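Local coordinates for quinonprotein alcohol dehydrogenase-like protein (Bacteroides thetaiotaomicron VPI-5482, PDB 4R5O), which is of unknown function but binds calcium ions and joins an immunoglobulin-like beta-sandwich domain to a seven-bladed beta-propeller of the YVTN repeat family, at residues 249-254 with 265-270. Residues are numbered along the deposited sequence; the frame is centred on the assembly and turned at random.
Sequences KYYDVN and PAVTEL. With CA (calcium ion), chain K.
Tyr250 and Thr268 form a hydrogen-bonded antiparallel pair, Tyr250 N to Thr268 O at 2.8 Å and Thr268 N to Tyr250 O at 3.0 Å, which joins strands 246-252 and 268-270 in one blade of the beta-propeller. Helix 253-258 lies in the connection between them. Thr268, beta-branched and well suited to a strand, lays its CB over one face of the Tyr250 ring, 3.8 Å from the centroid, a CH-pi contact. Tyr250 CG stands between its backbone N and carbonyl carbon (chi1 64°), which sets the ring alongside Thr268, while CD2 of Leu270 meets the ring edge at CE2. Replacing Tyr250 by an alanine would probably leave Thr268 CB and Leu270 CD2 without their aromatic surface and open a gap beside Phe307, which now packs edge-to-face with the tyrosine. On the side of the sheet that carries Lys249 and Glu269, CG2 of Val267 lies over the Tyr251 ring, 4.0 Å from its centroid, and the same methyl touches Lys249 CB. Pro265 CG reaches Tyr251 CD2, an apolar contact suited to this buried loop residue, and the Phe226 ring also meets that of Tyr251. The aliphatic chain of Lys249 runs beside Glu269, but their charged ends stay beyond salt-bridge range; Lys249 NZ instead pairs with Asp240 and bonds to Lys247 O. Where strand gives way to helix, Asp252 serves as N-cap, its OD2 accepting from Glu255 N. A carboxylate suits this position doubly: Asp252 OD1 binds the calcium ion at 2.5 Å, and Asp252 OD2 accepts a hydrogen bond from calcium-bound water 1 at 2.7 Å.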
loop_
_atom_site.group_PDB
_atom_site.type_symbol
_atom_site.label_atom_id
_atom_site.label_comp_id
_atom_site.label_asym_id
_atom_site.label_seq_id
_atom_site.Cartn_x
_atom_site.Cartn_y
_atom_site.Cartn_z
ATOM N N LYS A 249 -1.818 -25.773 3.540
ATOM C CA LYS A 249 -1.282 -26.526 2.409
ATOM C C LYS A 249 -0.046 -25.856 1.881
ATOM O O LYS A 249 0.063 -24.635 1.941
ATOM C CB LYS A 249 -2.332 -26.654 1.317
ATOM C CG LYS A 249 -3.529 -27.466 1.798
ATOM C CD LYS A 249 -4.625 -27.556 0.781
ATOM C CE LYS A 249 -5.896 -27.998 1.431
ATOM N NZ LYS A 249 -6.430 -26.924 2.308
ATOM N N TYR A 250 0.923 -26.636 1.420
ATOM C CA TYR A 250 2.101 -26.012 0.839
ATOM C C TYR A 250 2.374 -26.633 -0.547
ATOM O O TYR A 250 1.950 -27.753 -0.849
ATOM C CB TYR A 250 3.346 -26.073 1.748
ATOM C CG TYR A 250 3.892 -27.445 2.061
ATOM C CD1 TYR A 250 4.831 -28.050 1.227
ATOM C CD2 TYR A 250 3.575 -28.084 3.252
ATOM C CE1 TYR A 250 5.387 -29.285 1.540
ATOM C CE2 TYR A 250 4.124 -29.321 3.577
ATOM C CZ TYR A 250 5.041 -29.914 2.723
ATOM O OH TYR A 250 5.577 -31.150 3.022
ATOM N N TYR A 251 3.019 -25.828 -1.391
ATOM C CA TYR A 251 3.426 -26.104 -2.766
ATOM C C TYR A 251 4.933 -25.885 -2.867
ATOM O O TYR A 251 5.515 -25.229 -2.004
ATOM C CB TYR A 251 2.632 -25.194 -3.745
ATOM C CG TYR A 251 1.122 -25.311 -3.633
ATOM C CD1 TYR A 251 0.429 -24.675 -2.605
ATOM C CD2 TYR A 251 0.378 -25.999 -4.595
ATOM C CE1 TYR A 251 -0.951 -24.816 -2.466
ATOM C CE2 TYR A 251 -1.014 -26.101 -4.497
ATOM C CZ TYR A 251 -1.673 -25.505 -3.429
ATOM O OH TYR A 251 -3.043 -25.597 -3.286
ATOM N N ASP A 252 5.569 -26.443 -3.888
ATOM C CA ASP A 252 7.004 -26.269 -4.081
ATOM C C ASP A 252 7.228 -25.046 -4.966
ATOM O O ASP A 252 6.605 -24.960 -6.026
ATOM C CB ASP A 252 7.612 -27.544 -4.684
ATOM C CG ASP A 252 9.104 -27.508 -4.812
ATOM O OD1 ASP A 252 9.790 -27.718 -3.789
ATOM O OD2 ASP A 252 9.596 -27.309 -5.945
ATOM N N VAL A 253 8.089 -24.097 -4.529
ATOM C CA VAL A 253 8.365 -22.853 -5.264
ATOM C C VAL A 253 8.908 -23.192 -6.669
ATOM O O VAL A 253 8.413 -22.644 -7.644
ATOM C CB VAL A 253 9.338 -21.926 -4.471
ATOM C CG1 VAL A 253 9.901 -20.787 -5.322
ATOM C CG2 VAL A 253 8.662 -21.370 -3.214
ATOM N N ASN A 254 9.867 -24.110 -6.779
ATOM C CA ASN A 254 10.482 -24.485 -8.069
ATOM C C ASN A 254 9.485 -25.163 -9.010
ATOM O O ASN A 254 9.537 -24.903 -10.221
ATOM C CB ASN A 254 11.679 -25.400 -7.853
ATOM C CG ASN A 254 12.825 -24.692 -7.195
ATOM O OD1 ASN A 254 13.031 -23.481 -7.402
ATOM N ND2 ASN A 254 13.594 -25.431 -6.405
ATOM N N PRO A 265 0.331 -28.183 -9.677
ATOM C CA PRO A 265 1.448 -28.699 -8.873
ATOM C C PRO A 265 0.970 -29.514 -7.663
ATOM O O PRO A 265 -0.193 -29.445 -7.276
ATOM C CB PRO A 265 2.161 -27.420 -8.435
ATOM C CG PRO A 265 1.060 -26.405 -8.309
ATOM C CD PRO A 265 -0.001 -26.782 -9.310
ATOM N N ALA A 266 1.878 -30.300 -7.077
ATOM C CA ALA A 266 1.601 -31.124 -5.902
ATOM C C ALA A 266 1.366 -30.244 -4.673
ATOM O O ALA A 266 2.087 -29.270 -4.436
ATOM C CB ALA A 266 2.739 -32.092 -5.648
ATOM N N VAL A 267 0.344 -30.600 -3.904
ATOM C CA VAL A 267 -0.049 -29.881 -2.714
ATOM C C VAL A 267 0.022 -30.850 -1.556
ATOM O O VAL A 267 -0.449 -31.970 -1.655
ATOM C CB VAL A 267 -1.440 -29.203 -2.866
ATOM C CG1 VAL A 267 -2.526 -30.153 -3.359
ATOM C CG2 VAL A 267 -1.863 -28.475 -1.600
ATOM N N THR A 268 0.681 -30.434 -0.484
ATOM C CA THR A 268 0.846 -31.223 0.729
ATOM C C THR A 268 0.191 -30.497 1.867
ATOM O O THR A 268 0.329 -29.275 1.957
ATOM C CB THR A 268 2.323 -31.448 0.982
ATOM O OG1 THR A 268 2.920 -31.921 -0.212
ATOM C CG2 THR A 268 2.589 -32.366 2.161
ATOM N N GLU A 269 -0.493 -31.223 2.745
ATOM C CA GLU A 269 -1.137 -30.652 3.924
ATOM C C GLU A 269 -0.255 -30.801 5.140
ATOM O O GLU A 269 0.474 -31.786 5.265
ATOM C CB GLU A 269 -2.504 -31.302 4.206
ATOM C CG GLU A 269 -3.595 -31.016 3.184
ATOM C CD GLU A 269 -4.913 -31.721 3.458
ATOM O OE1 GLU A 269 -4.926 -32.667 4.278
ATOM O OE2 GLU A 269 -5.920 -31.374 2.799
ATOM N N LEU A 270 -0.313 -29.801 6.019
ATOM C CA LEU A 270 0.302 -29.766 7.344
ATOM C C LEU A 270 -0.799 -29.970 8.350
ATOM O O LEU A 270 -1.933 -29.602 8.060
ATOM C CB LEU A 270 1.095 -28.457 7.612
ATOM C CG LEU A 270 2.416 -28.247 6.866
ATOM C CD1 LEU A 270 2.983 -26.879 7.181
ATOM C CD2 LEU A 270 3.442 -29.320 7.222
HETATM CA CA CA K . 12.238 -27.478 -3.369
HETATM O O HOH W 1 12.185 -27.843 -5.640
HETATM O O HOH W 2 12.400 -27.385 -0.522
HETATM O O HOH W 3 11.667 -29.928 -3.874
HETATM O O HOH W 4 12.809 -24.807 -3.914
#